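Local coordinates for protein putative chorismate mutase (Yersinia pestis biovar Microtus str. 91001, PDB 2GBB) that catalyses the Claisen rearrangement of chorismate to prephenate, working as a secreted, all-helical chorismate mutase, at residues S15-V20 / N67-I72; L29-R34 / R75-W80; G22-N27 / A71-Y76; H128-I133 / L138-V143. One frame throughout, in Å; residues are numbered along the deposited sequence.

Helix 55-82 is the common thread of this example. Interactions 1 and 3 bring it against helix 17-26 at successive levels, their centres about 8 Å apart, and share Ala71 and Ile72. Interaction 2 adds the loop that follows helix 17-26, its centre about 4 Å from that of interaction 3, and Ile31 O meets Lys24 NZ at 2.6 Å. A citric acid molecule, probably from crystallisation, lies among likely substrate-binding residues: Gln73 NE2 binds it, Lys24 NZ adds a weak bond, and Ala69 is about 3 Å away at the nearest atoms. Interaction 4, centred about 20 Å from interaction 3, still reaches this helix: Arg75 NH1 meets Asp142 OD2 at 2.8 Å.

Interaction 1: S15-V20 / N67-I72. With SO4 (sulfate ion), chain F.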
# COMPACT_ATOMS: atom_id res chain seq x y z
N SER A 15 -10.62 5.82 11.05
CA SER A 15 -9.77 7.02 11.25
C SER A 15 -8.46 6.75 12.03
O SER A 15 -7.58 7.56 12.02
CB SER A 15 -10.55 8.14 11.97
OG SER A 15 -10.86 7.70 13.28
N TYR A 16 -8.36 5.63 12.73
CA TYR A 16 -7.15 5.22 13.45
C TYR A 16 -6.10 4.50 12.61
O TYR A 16 -5.04 4.20 13.09
CB TYR A 16 -7.53 4.31 14.64
CG TYR A 16 -8.18 5.14 15.71
CD1 TYR A 16 -7.42 6.05 16.45
CD2 TYR A 16 -9.56 5.08 15.93
CE1 TYR A 16 -8.01 6.90 17.40
CE2 TYR A 16 -10.16 5.91 16.92
CZ TYR A 16 -9.38 6.81 17.63
OH TYR A 16 -9.94 7.67 18.58
N MSE A 17 -6.41 4.20 11.37
CA MSE A 17 -5.56 3.29 10.61
C MSE A 17 -4.31 3.95 10.04
O MSE A 17 -3.30 3.29 9.77
CB MSE A 17 -6.38 2.62 9.52
CG MSE A 17 -7.51 1.76 10.11
SE MSE A 17 -6.83 0.47 11.40
CE MSE A 17 -8.53 -0.08 12.00
N LYS A 18 -4.38 5.27 9.91
CA LYS A 18 -3.17 6.04 9.59
C LYS A 18 -2.15 5.84 10.71
O LYS A 18 -0.99 5.60 10.41
CB LYS A 18 -3.45 7.53 9.32
CG LYS A 18 -2.16 8.29 8.88
CD LYS A 18 -2.36 9.79 8.96
CE LYS A 18 -1.16 10.58 8.38
NZ LYS A 18 -1.61 12.03 8.26
N ASP A 19 -2.57 5.89 11.98
CA ASP A 19 -1.62 5.63 13.07
C ASP A 19 -1.04 4.23 13.04
O ASP A 19 0.15 4.06 13.37
CB ASP A 19 -2.26 5.80 14.43
CG ASP A 19 -2.48 7.27 14.78
OD1 ASP A 19 -1.50 7.98 15.01
OD2 ASP A 19 -3.62 7.72 14.75
N VAL A 20 -1.87 3.23 12.69
CA VAL A 20 -1.40 1.84 12.64
C VAL A 20 -0.38 1.71 11.52
O VAL A 20 0.67 1.15 11.72
CB VAL A 20 -2.57 0.82 12.46
CG1 VAL A 20 -2.03 -0.64 12.39
CG2 VAL A 20 -3.64 0.95 13.61
N ASN A 67 -9.95 -5.66 5.73
CA ASN A 67 -9.57 -5.26 4.36
C ASN A 67 -9.53 -3.75 4.10
O ASN A 67 -8.55 -3.25 3.51
CB ASN A 67 -10.46 -5.98 3.32
CG ASN A 67 -10.11 -7.46 3.25
OD1 ASN A 67 -9.08 -7.86 3.77
ND2 ASN A 67 -10.97 -8.27 2.66
N ALA A 68 -10.56 -3.04 4.50
CA ALA A 68 -10.55 -1.60 4.34
C ALA A 68 -9.41 -0.95 5.10
O ALA A 68 -8.77 -0.05 4.60
CB ALA A 68 -11.90 -0.96 4.79
N ALA A 69 -9.18 -1.38 6.33
CA ALA A 69 -8.11 -0.93 7.14
C ALA A 69 -6.74 -1.22 6.48
O ALA A 69 -5.92 -0.32 6.38
CB ALA A 69 -8.22 -1.60 8.50
N LYS A 70 -6.50 -2.46 6.04
CA LYS A 70 -5.27 -2.75 5.30
C LYS A 70 -5.14 -1.90 4.04
O LYS A 70 -4.04 -1.38 3.74
CB LYS A 70 -5.14 -4.25 5.00
CG LYS A 70 -5.02 -5.12 6.27
CD LYS A 70 -4.57 -6.57 5.88
CE LYS A 70 -5.55 -7.26 4.98
NZ LYS A 70 -5.30 -8.69 5.10
N ALA A 71 -6.24 -1.74 3.30
CA ALA A 71 -6.20 -0.94 2.08
C ALA A 71 -5.66 0.48 2.43
O ALA A 71 -4.76 1.01 1.77
CB ALA A 71 -7.60 -0.89 1.41
N ILE A 72 -6.18 1.07 3.49
CA ILE A 72 -5.77 2.39 3.93
C ILE A 72 -4.28 2.43 4.27
O ILE A 72 -3.54 3.36 3.85
CB ILE A 72 -6.58 2.80 5.16
CG1 ILE A 72 -8.03 3.14 4.73
CG2 ILE A 72 -5.87 3.93 5.90
CD1 ILE A 72 -8.96 3.45 5.91
S SO4 F . -4.18 12.87 5.99
O1 SO4 F . -3.50 11.60 5.86
O2 SO4 F . -4.18 13.26 7.39
O3 SO4 F . -3.48 13.88 5.19
O4 SO4 F . -5.55 12.78 5.50
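Met17, built as selenomethionine, carries nearly all of the apolar contact with Ala69 and Ile72. From helix 17-26 it divides its side chain between the two partners. Its CB touches the Ile72 branch methyl CG2 at 3.9 Å, while farther out its CG lies 3.8 Å from Ala69 CB. A bend at chi2 (-54°) keeps SE and CE beside the same alanine methyl, SE at 3.8 Å from Ala69 CB. With so small a side chain at position 69 the two helices come close, the CA atoms of Met17 and Ala69 being 6.0 Å apart.

Lys18 comes next and behaves differently. With CG opposite the backbone N (chi1 -176°) and the rest of the chain stretched out, it carries NZ well clear of residues 67-72 to a sulfate ion, 3.0 Å from O2 and 3.1 Å from O1. The same NZ forms a salt bridge with Glu85, and Trp88 adds a cation-pi contact.

Ala69 and Ile72 probably belong to the substrate site, and Ala69 lies close to a bound citric acid, so this seam probably forms part of the pocket wall. Around it, helix 93-117 receives Tyr16 and Val20 from the 15-20 side, whereas helix 140-150 packs on Ala68 and Ala71 of helix 55-82.

Interaction 2: L29-R34 / R75-W80; sequences LPIEDR and RYRADW. With SO4 (sulfate ion), chain I; SO4 (sulfate ion), chain F.
Arg77, on helix 55-82, reaches across to Leu29 and Ile31 in the loop that joins helices 17-26 and 34-50 of this all-helical AroQ-type chorismate mutase fold. The polar part is one short hydrogen bond: Arg77 NH1 gives to Leu29 O at 2.6 Å, with an angle of 154° at the hydrogen. The oxygen is met almost head-on, 167° at the carbonyl, and lies a little out of the guanidinium plane. Bends at chi2 and chi3 curl the arginine chain and bring its end to that oxygen.

The apolar part is Ile31, whose side chain lies alongside that of Arg77, pointing the other way. Its CD1 packs on Arg77 CG at 3.8 Å and abuts the edge of the guanidinium.

Among the ion pairs around this core, Glu32 bridges to Lys70 and only weakly to Arg34, and Arg75 pairs with Asp79 of the second subunit. Asp33, probably a substrate-binding residue, stands at the N-cap of helix 34-50.

Two sulfates bind nearby. Tyr76 OH is modelled 2.5 Å from O1 of the one that Lys18 also holds, too short to take at face value, while the backbone N of Ile31 donates to O4 of the other at 2.9 Å.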
# COMPACT_ATOMS: atom_id res chain seq x y z
N LEU A 29 7.40 -3.08 9.61
CA LEU A 29 6.57 -4.27 9.74
C LEU A 29 5.61 -4.42 8.56
O LEU A 29 5.12 -3.42 8.01
CB LEU A 29 5.76 -4.27 11.04
CG LEU A 29 6.55 -4.41 12.35
CD1 LEU A 29 5.75 -3.88 13.51
CD2 LEU A 29 7.03 -5.77 12.59
N PRO A 30 5.32 -5.69 8.17
CA PRO A 30 4.34 -5.91 7.12
C PRO A 30 2.94 -5.38 7.55
O PRO A 30 2.59 -5.40 8.73
CB PRO A 30 4.27 -7.44 6.96
CG PRO A 30 5.19 -8.02 8.06
CD PRO A 30 5.95 -6.91 8.69
N ILE A 31 2.16 -4.94 6.57
CA ILE A 31 0.79 -4.48 6.82
C ILE A 31 -0.10 -5.63 7.28
O ILE A 31 -0.91 -5.46 8.23
CB ILE A 31 0.17 -3.82 5.59
CG1 ILE A 31 0.86 -2.46 5.33
CG2 ILE A 31 -1.41 -3.72 5.75
CD1 ILE A 31 1.19 -1.66 6.69
N GLU A 32 0.08 -6.79 6.62
CA GLU A 32 -0.74 -7.96 6.91
C GLU A 32 -0.13 -8.82 8.02
O GLU A 32 1.02 -9.23 7.96
CB GLU A 32 -0.93 -8.83 5.66
CG GLU A 32 -1.97 -9.96 5.89
CD GLU A 32 -2.25 -10.72 4.59
OE1 GLU A 32 -2.93 -10.15 3.68
OE2 GLU A 32 -1.79 -11.87 4.48
N ASP A 33 -0.92 -9.06 9.04
CA ASP A 33 -0.46 -9.80 10.21
C ASP A 33 -1.66 -10.64 10.63
O ASP A 33 -2.57 -10.13 11.28
CB ASP A 33 -0.03 -8.82 11.31
CG ASP A 33 0.23 -9.52 12.68
OD1 ASP A 33 0.12 -10.75 12.74
OD2 ASP A 33 0.49 -8.84 13.68
N ARG A 34 -1.67 -11.91 10.19
CA ARG A 34 -2.78 -12.83 10.35
C ARG A 34 -3.06 -13.22 11.77
O ARG A 34 -4.20 -13.50 12.13
CB ARG A 34 -2.55 -14.10 9.54
CG ARG A 34 -2.83 -13.85 8.06
CD ARG A 34 -2.48 -15.02 7.14
NE ARG A 34 -3.12 -14.73 5.85
CZ ARG A 34 -3.51 -15.63 4.95
NH1 ARG A 34 -3.29 -16.93 5.12
NH2 ARG A 34 -4.13 -15.22 3.86
N ARG A 75 -1.86 2.10 1.28
CA ARG A 75 -1.86 3.36 0.58
C ARG A 75 -1.00 4.38 1.29
O ARG A 75 -0.23 5.07 0.62
CB ARG A 75 -3.30 3.82 0.38
CG ARG A 75 -3.92 3.07 -0.79
CD ARG A 75 -5.42 3.39 -1.07
NE ARG A 75 -5.92 2.38 -2.01
CZ ARG A 75 -7.05 1.69 -1.87
NH1 ARG A 75 -7.85 1.92 -0.82
NH2 ARG A 75 -7.39 0.75 -2.78
N TYR A 76 -1.06 4.44 2.64
CA TYR A 76 -0.16 5.28 3.39
C TYR A 76 1.26 4.86 3.22
O TYR A 76 2.15 5.72 3.07
CB TYR A 76 -0.53 5.37 4.89
CG TYR A 76 -1.60 6.46 5.17
CD1 TYR A 76 -1.28 7.83 5.10
CD2 TYR A 76 -2.92 6.09 5.42
CE1 TYR A 76 -2.26 8.83 5.34
CE2 TYR A 76 -3.90 7.04 5.72
CZ TYR A 76 -3.57 8.43 5.64
OH TYR A 76 -4.57 9.37 5.90
N ARG A 77 1.53 3.54 3.28
CA ARG A 77 2.95 3.09 3.16
C ARG A 77 3.51 3.59 1.80
O ARG A 77 4.62 4.10 1.72
CB ARG A 77 3.09 1.56 3.23
CG ARG A 77 2.99 0.89 4.55
CD ARG A 77 4.10 1.30 5.54
NE ARG A 77 5.37 0.57 5.52
CZ ARG A 77 5.56 -0.65 5.99
NH1 ARG A 77 4.55 -1.35 6.46
NH2 ARG A 77 6.76 -1.20 5.94
N ALA A 78 2.72 3.43 0.75
CA ALA A 78 3.13 3.83 -0.60
C ALA A 78 3.47 5.33 -0.66
O ALA A 78 4.59 5.73 -1.06
CB ALA A 78 2.02 3.47 -1.59
N ASP A 79 2.56 6.16 -0.14
CA ASP A 79 2.70 7.62 -0.18
C ASP A 79 3.91 8.16 0.55
O ASP A 79 4.59 9.07 0.06
CB ASP A 79 1.44 8.29 0.39
CG ASP A 79 0.27 8.28 -0.59
OD1 ASP A 79 0.42 7.81 -1.73
OD2 ASP A 79 -0.82 8.73 -0.20
N TRP A 80 4.19 7.59 1.72
CA TRP A 80 5.25 8.10 2.54
C TRP A 80 6.61 7.82 1.95
O TRP A 80 7.55 8.52 2.29
CB TRP A 80 5.20 7.52 3.93
CG TRP A 80 4.04 8.01 4.73
CD1 TRP A 80 3.46 9.27 4.71
CD2 TRP A 80 3.34 7.27 5.74
NE1 TRP A 80 2.44 9.33 5.65
CE2 TRP A 80 2.35 8.12 6.29
CE3 TRP A 80 3.48 5.96 6.24
CZ2 TRP A 80 1.47 7.70 7.29
CZ3 TRP A 80 2.60 5.55 7.25
CH2 TRP A 80 1.63 6.42 7.75
S SO4 I . 3.47 -5.40 3.37
O1 SO4 I . 2.93 -6.49 2.59
O2 SO4 I . 4.10 -5.85 4.56
O3 SO4 I . 4.37 -4.79 2.48
O4 SO4 I . 2.41 -4.52 3.75
S SO4 F . -4.18 12.87 5.99
O1 SO4 F . -3.50 11.60 5.86
O2 SO4 F . -4.18 13.26 7.39
O3 SO4 F . -3.48 13.88 5.19
O4 SO4 F . -5.55 12.78 5.50

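Interaction 3: G22-N27 / A71-Y76. With SO4 (sulfate ion), chain F; CIT (citric acid), chain J.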
# COMPACT_ATOMS: atom_id res chain seq x y z
N GLY A 22 1.46 4.10 10.33
CA GLY A 22 2.69 4.82 10.76
C GLY A 22 3.53 4.01 11.71
O GLY A 22 4.76 4.00 11.60
N TYR A 23 2.89 3.35 12.69
CA TYR A 23 3.55 2.38 13.61
C TYR A 23 4.30 1.29 12.81
O TYR A 23 5.49 0.95 13.06
CB TYR A 23 2.47 1.77 14.55
CG TYR A 23 2.87 0.42 15.11
CD1 TYR A 23 3.76 0.35 16.18
CD2 TYR A 23 2.43 -0.78 14.52
CE1 TYR A 23 4.20 -0.85 16.67
CE2 TYR A 23 2.88 -2.02 15.00
CZ TYR A 23 3.74 -2.03 16.11
OH TYR A 23 4.24 -3.19 16.63
N LYS A 24 3.61 0.73 11.81
CA LYS A 24 4.19 -0.33 11.01
C LYS A 24 5.38 0.16 10.15
O LYS A 24 6.42 -0.48 10.08
CB LYS A 24 3.08 -0.99 10.16
CG LYS A 24 2.18 -1.91 11.05
CD LYS A 24 0.95 -2.45 10.25
CE LYS A 24 0.04 -3.34 11.11
NZ LYS A 24 -1.12 -3.76 10.13
N ALA A 25 5.22 1.31 9.50
CA ALA A 25 6.28 1.86 8.64
C ALA A 25 7.53 2.13 9.44
O ALA A 25 8.61 1.76 9.02
CB ALA A 25 5.79 3.17 7.91
N GLU A 26 7.36 2.77 10.60
CA GLU A 26 8.44 3.10 11.58
C GLU A 26 9.24 1.85 11.92
O GLU A 26 10.47 1.87 12.13
CB GLU A 26 7.71 3.50 12.87
CG GLU A 26 8.31 4.50 13.80
CD GLU A 26 7.20 5.12 14.71
OE1 GLU A 26 7.22 6.38 14.84
OE2 GLU A 26 6.33 4.36 15.31
N ASN A 27 8.54 0.73 12.01
CA ASN A 27 9.18 -0.49 12.51
C ASN A 27 9.50 -1.46 11.40
O ASN A 27 9.92 -2.58 11.67
CB ASN A 27 8.28 -1.12 13.59
CG ASN A 27 8.33 -0.35 14.83
OD1 ASN A 27 9.37 -0.33 15.49
ND2 ASN A 27 7.23 0.37 15.17
N ALA A 71 -6.24 -1.74 3.30
CA ALA A 71 -6.20 -0.94 2.08
C ALA A 71 -5.66 0.48 2.43
O ALA A 71 -4.76 1.01 1.77
CB ALA A 71 -7.60 -0.89 1.41
N ILE A 72 -6.18 1.07 3.49
CA ILE A 72 -5.77 2.39 3.93
C ILE A 72 -4.28 2.43 4.27
O ILE A 72 -3.54 3.36 3.85
CB ILE A 72 -6.58 2.80 5.16
CG1 ILE A 72 -8.03 3.14 4.73
CG2 ILE A 72 -5.87 3.93 5.90
CD1 ILE A 72 -8.96 3.45 5.91
N GLN A 73 -3.86 1.43 5.06
CA GLN A 73 -2.49 1.33 5.52
C GLN A 73 -1.54 1.14 4.36
O GLN A 73 -0.50 1.77 4.33
CB GLN A 73 -2.33 0.17 6.49
CG GLN A 73 -3.12 0.32 7.82
CD GLN A 73 -3.05 -0.97 8.60
OE1 GLN A 73 -1.86 -1.34 8.93
NE2 GLN A 73 -4.06 -1.69 8.81
N TYR A 74 -1.89 0.27 3.43
CA TYR A 74 -1.03 0.04 2.26
C TYR A 74 -0.77 1.34 1.46
O TYR A 74 0.36 1.63 1.06
CB TYR A 74 -1.73 -0.94 1.32
CG TYR A 74 -1.47 -2.41 1.61
CD1 TYR A 74 -0.18 -2.87 1.84
CD2 TYR A 74 -2.56 -3.32 1.71
CE1 TYR A 74 0.07 -4.23 2.13
CE2 TYR A 74 -2.34 -4.66 1.99
CZ TYR A 74 -1.05 -5.09 2.20
OH TYR A 74 -0.91 -6.41 2.46
N ARG A 75 -1.86 2.10 1.28
CA ARG A 75 -1.86 3.36 0.58
C ARG A 75 -1.00 4.38 1.29
O ARG A 75 -0.23 5.07 0.62
CB ARG A 75 -3.30 3.82 0.38
CG ARG A 75 -3.92 3.07 -0.79
CD ARG A 75 -5.42 3.39 -1.07
NE ARG A 75 -5.92 2.38 -2.01
CZ ARG A 75 -7.05 1.69 -1.87
NH1 ARG A 75 -7.85 1.92 -0.82
NH2 ARG A 75 -7.39 0.75 -2.78
N TYR A 76 -1.06 4.44 2.64
CA TYR A 76 -0.16 5.28 3.39
C TYR A 76 1.26 4.86 3.22
O TYR A 76 2.15 5.72 3.07
CB TYR A 76 -0.53 5.37 4.89
CG TYR A 76 -1.60 6.46 5.17
CD1 TYR A 76 -1.28 7.83 5.10
CD2 TYR A 76 -2.92 6.09 5.42
CE1 TYR A 76 -2.26 8.83 5.34
CE2 TYR A 76 -3.90 7.04 5.72
CZ TYR A 76 -3.57 8.43 5.64
OH TYR A 76 -4.57 9.37 5.90
S SO4 F . -4.18 12.87 5.99
O1 SO4 F . -3.50 11.60 5.86
O2 SO4 F . -4.18 13.26 7.39
O3 SO4 F . -3.48 13.88 5.19
O4 SO4 F . -5.55 12.78 5.50
C1 CIT J . -4.33 -3.38 13.48
O1 CIT J . -4.54 -3.15 14.69
O2 CIT J . -3.24 -3.87 13.10
C2 CIT J . -5.41 -3.09 12.45
C3 CIT J . -5.94 -4.36 11.81
O7 CIT J . -6.40 -5.32 12.82
C4 CIT J . -7.12 -3.97 10.91
C5 CIT J . -8.39 -3.85 11.73
O3 CIT J . -8.38 -4.14 12.97
O4 CIT J . -9.47 -3.46 11.17
C6 CIT J . -4.85 -5.09 11.01
O5 CIT J . -4.61 -6.31 11.29
O6 CIT J . -4.16 -4.50 10.13
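Lys24 and Gln73 approach each other at a slant, each reaching from its own helix toward the same point, and they meet through a single polar contact. Lys24 is fully extended beyond CG (chi3 -179°), which projects NZ straight out from helix 17-26. It arrives in the plane of the Gln73 amide, on a lone pair of OE1, at 2.8 Å. The lysine also runs alongside that oxygen, since its CD passes 3.3 Å from Gln73 OE1.

The amide is turned so that its NE2 end is directed at the bound citric acid. With chi3 at 60°, NE2 donates to carboxylate atom O6 at 3.1 Å, nearly straight at 168°. Lys24 NZ makes a weak bond to the same O6, also 3.1 Å, so lysine, amide and carboxylate close a small ring of contacts. NE2 has a further weak bond to Ala69 O in its own helix. The strongest partner of Lys24 NZ lies elsewhere, at Ile31 O in the neighbouring loop, which steadies the amine from another direction. Arg13 and Arg97 also bind the citric acid.

An amine donor at one end of the amide and an anionic acceptor at the other fix which end of the Gln73 amide is oxygen. The lysine-glutamine pair thus offers two N-H donors to a bound oxygen, consistent with the AroQ enzymes, where residues of this kind meet the ether oxygen of chorismate; citric acid would then be occupying the substrate pocket.

Interaction 4: H128-I133 / L138-V143. With SO4 (sulfate ion), chain H; SO4 (sulfate ion), chain E.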
# COMPACT_ATOMS: atom_id res chain seq x y z
N HIS A 128 -25.89 6.14 2.02
CA HIS A 128 -25.55 6.63 3.33
C HIS A 128 -24.16 6.18 3.77
O HIS A 128 -23.39 6.98 4.29
CB HIS A 128 -26.60 6.20 4.35
CG HIS A 128 -26.38 6.79 5.71
ND1 HIS A 128 -26.50 8.14 5.97
CD2 HIS A 128 -26.02 6.21 6.88
CE1 HIS A 128 -26.24 8.36 7.25
NE2 HIS A 128 -25.94 7.21 7.82
N PHE A 129 -23.83 4.90 3.56
CA PHE A 129 -22.51 4.37 3.90
C PHE A 129 -21.40 5.10 3.14
O PHE A 129 -20.44 5.61 3.74
CB PHE A 129 -22.43 2.86 3.64
CG PHE A 129 -22.70 2.03 4.87
CD1 PHE A 129 -23.88 2.18 5.59
CD2 PHE A 129 -21.77 1.07 5.30
CE1 PHE A 129 -24.12 1.38 6.72
CE2 PHE A 129 -22.01 0.29 6.44
CZ PHE A 129 -23.18 0.44 7.13
N ILE A 130 -21.55 5.18 1.83
CA ILE A 130 -20.58 5.96 1.04
C ILE A 130 -20.37 7.41 1.56
O ILE A 130 -19.24 7.84 1.79
CB ILE A 130 -20.93 5.97 -0.46
CG1 ILE A 130 -20.87 4.54 -1.02
CG2 ILE A 130 -20.00 6.98 -1.23
CD1 ILE A 130 -19.46 3.98 -1.16
N ASN A 131 -21.47 8.14 1.75
CA ASN A 131 -21.38 9.54 2.16
C ASN A 131 -20.85 9.73 3.57
O ASN A 131 -20.37 10.83 3.92
CB ASN A 131 -22.76 10.23 2.02
CG ASN A 131 -23.25 10.31 0.56
OD1 ASN A 131 -22.47 10.18 -0.41
ND2 ASN A 131 -24.56 10.52 0.39
N THR A 132 -20.92 8.67 4.38
CA THR A 132 -20.59 8.75 5.81
C THR A 132 -19.21 8.18 6.08
O THR A 132 -18.48 8.68 6.92
CB THR A 132 -21.61 7.98 6.70
OG1 THR A 132 -22.93 8.39 6.37
CG2 THR A 132 -21.35 8.22 8.19
N ILE A 133 -18.87 7.10 5.39
CA ILE A 133 -17.58 6.49 5.61
C ILE A 133 -16.66 7.05 4.52
O ILE A 133 -16.60 6.53 3.42
CB ILE A 133 -17.66 4.94 5.58
CG1 ILE A 133 -18.68 4.42 6.61
CG2 ILE A 133 -16.28 4.36 5.87
CD1 ILE A 133 -19.22 3.04 6.32
N LEU A 138 -9.19 5.64 1.38
CA LEU A 138 -10.23 4.62 1.42
C LEU A 138 -11.13 4.77 0.20
O LEU A 138 -11.68 5.85 -0.02
CB LEU A 138 -11.06 4.87 2.67
CG LEU A 138 -11.78 3.76 3.44
CD1 LEU A 138 -13.18 4.22 3.72
CD2 LEU A 138 -11.71 2.38 2.85
N THR A 139 -11.35 3.72 -0.56
CA THR A 139 -12.14 3.89 -1.77
C THR A 139 -13.60 3.47 -1.56
O THR A 139 -13.96 2.84 -0.56
CB THR A 139 -11.58 3.14 -3.00
OG1 THR A 139 -11.72 1.73 -2.80
CG2 THR A 139 -10.08 3.50 -3.31
N SER A 140 -14.43 3.81 -2.54
CA SER A 140 -15.83 3.39 -2.57
C SER A 140 -16.00 1.87 -2.67
O SER A 140 -16.86 1.32 -1.98
CB SER A 140 -16.53 4.09 -3.72
OG SER A 140 -16.68 5.45 -3.34
N ALA A 141 -15.20 1.21 -3.51
CA ALA A 141 -15.13 -0.27 -3.45
C ALA A 141 -14.81 -0.85 -2.02
O ALA A 141 -15.40 -1.86 -1.62
CB ALA A 141 -14.18 -0.85 -4.53
N ASP A 142 -13.95 -0.19 -1.26
CA ASP A 142 -13.63 -0.64 0.12
C ASP A 142 -14.89 -0.51 0.99
O ASP A 142 -15.19 -1.41 1.79
CB ASP A 142 -12.53 0.23 0.72
CG ASP A 142 -11.17 0.08 -0.01
OD1 ASP A 142 -10.81 -1.06 -0.36
OD2 ASP A 142 -10.46 1.10 -0.21
N VAL A 143 -15.60 0.61 0.84
CA VAL A 143 -16.78 0.86 1.66
C VAL A 143 -17.95 -0.02 1.26
O VAL A 143 -18.71 -0.47 2.11
CB VAL A 143 -17.16 2.36 1.66
CG1 VAL A 143 -18.36 2.60 2.57
CG2 VAL A 143 -15.96 3.21 2.17
S SO4 H . -26.88 10.34 3.13
O1 SO4 H . -27.95 9.40 2.80
O2 SO4 H . -27.32 11.18 4.25
O3 SO4 H . -25.70 9.60 3.56
O4 SO4 H . -26.51 11.15 1.97
S SO4 E . -13.22 6.39 -4.97
O1 SO4 E . -13.34 4.95 -4.90
O2 SO4 E . -13.58 7.05 -3.72
O3 SO4 E . -11.82 6.68 -5.29
O4 SO4 E . -14.12 6.81 -6.04
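Val143 is the knot of this contact, set against Phe129, Ile130 and Ile133 at once. Its CG2 reaches Ile133 O at 3.6 Å, and its CG1 touches both Phe129 O and Ile133 CD1, the latter at 3.9 Å. From the flank, Ile130 turns the end of its side chain inward: CD1 lies 4.0 Å from Val143 CB and also brushes Ser140. Ile133 crosses Leu138, its CG2 sitting 3.8 Å from Leu138 CD1. No hydrogen bond joins the segments; apolar side chains make the contact, some resting on backbone carbonyls.

In the next shell, Phe129 leans edge-to-face on Phe147, Ile133 rests on Ile10 and Leu14 of helix 7-14, and Leu138 packs on Ala68 and Ile72 of helix 55-82. Asp142 pairs with Arg75, while a sulfate is held by Ser140 N at 2.8 Å, at the start of helix 140-150, where an anion would be favoured.

That helix start is also tied internally. Thr139 N donates to Asp142 OD2 at 2.8 Å, and Asp142 N returns a weak bond to Thr139 OG1, which chi1 (69°) places between the backbone N and the carbonyl carbon. These reciprocal bonds make a capping box, here opening the second helix of a compact helix-loop-helix unit.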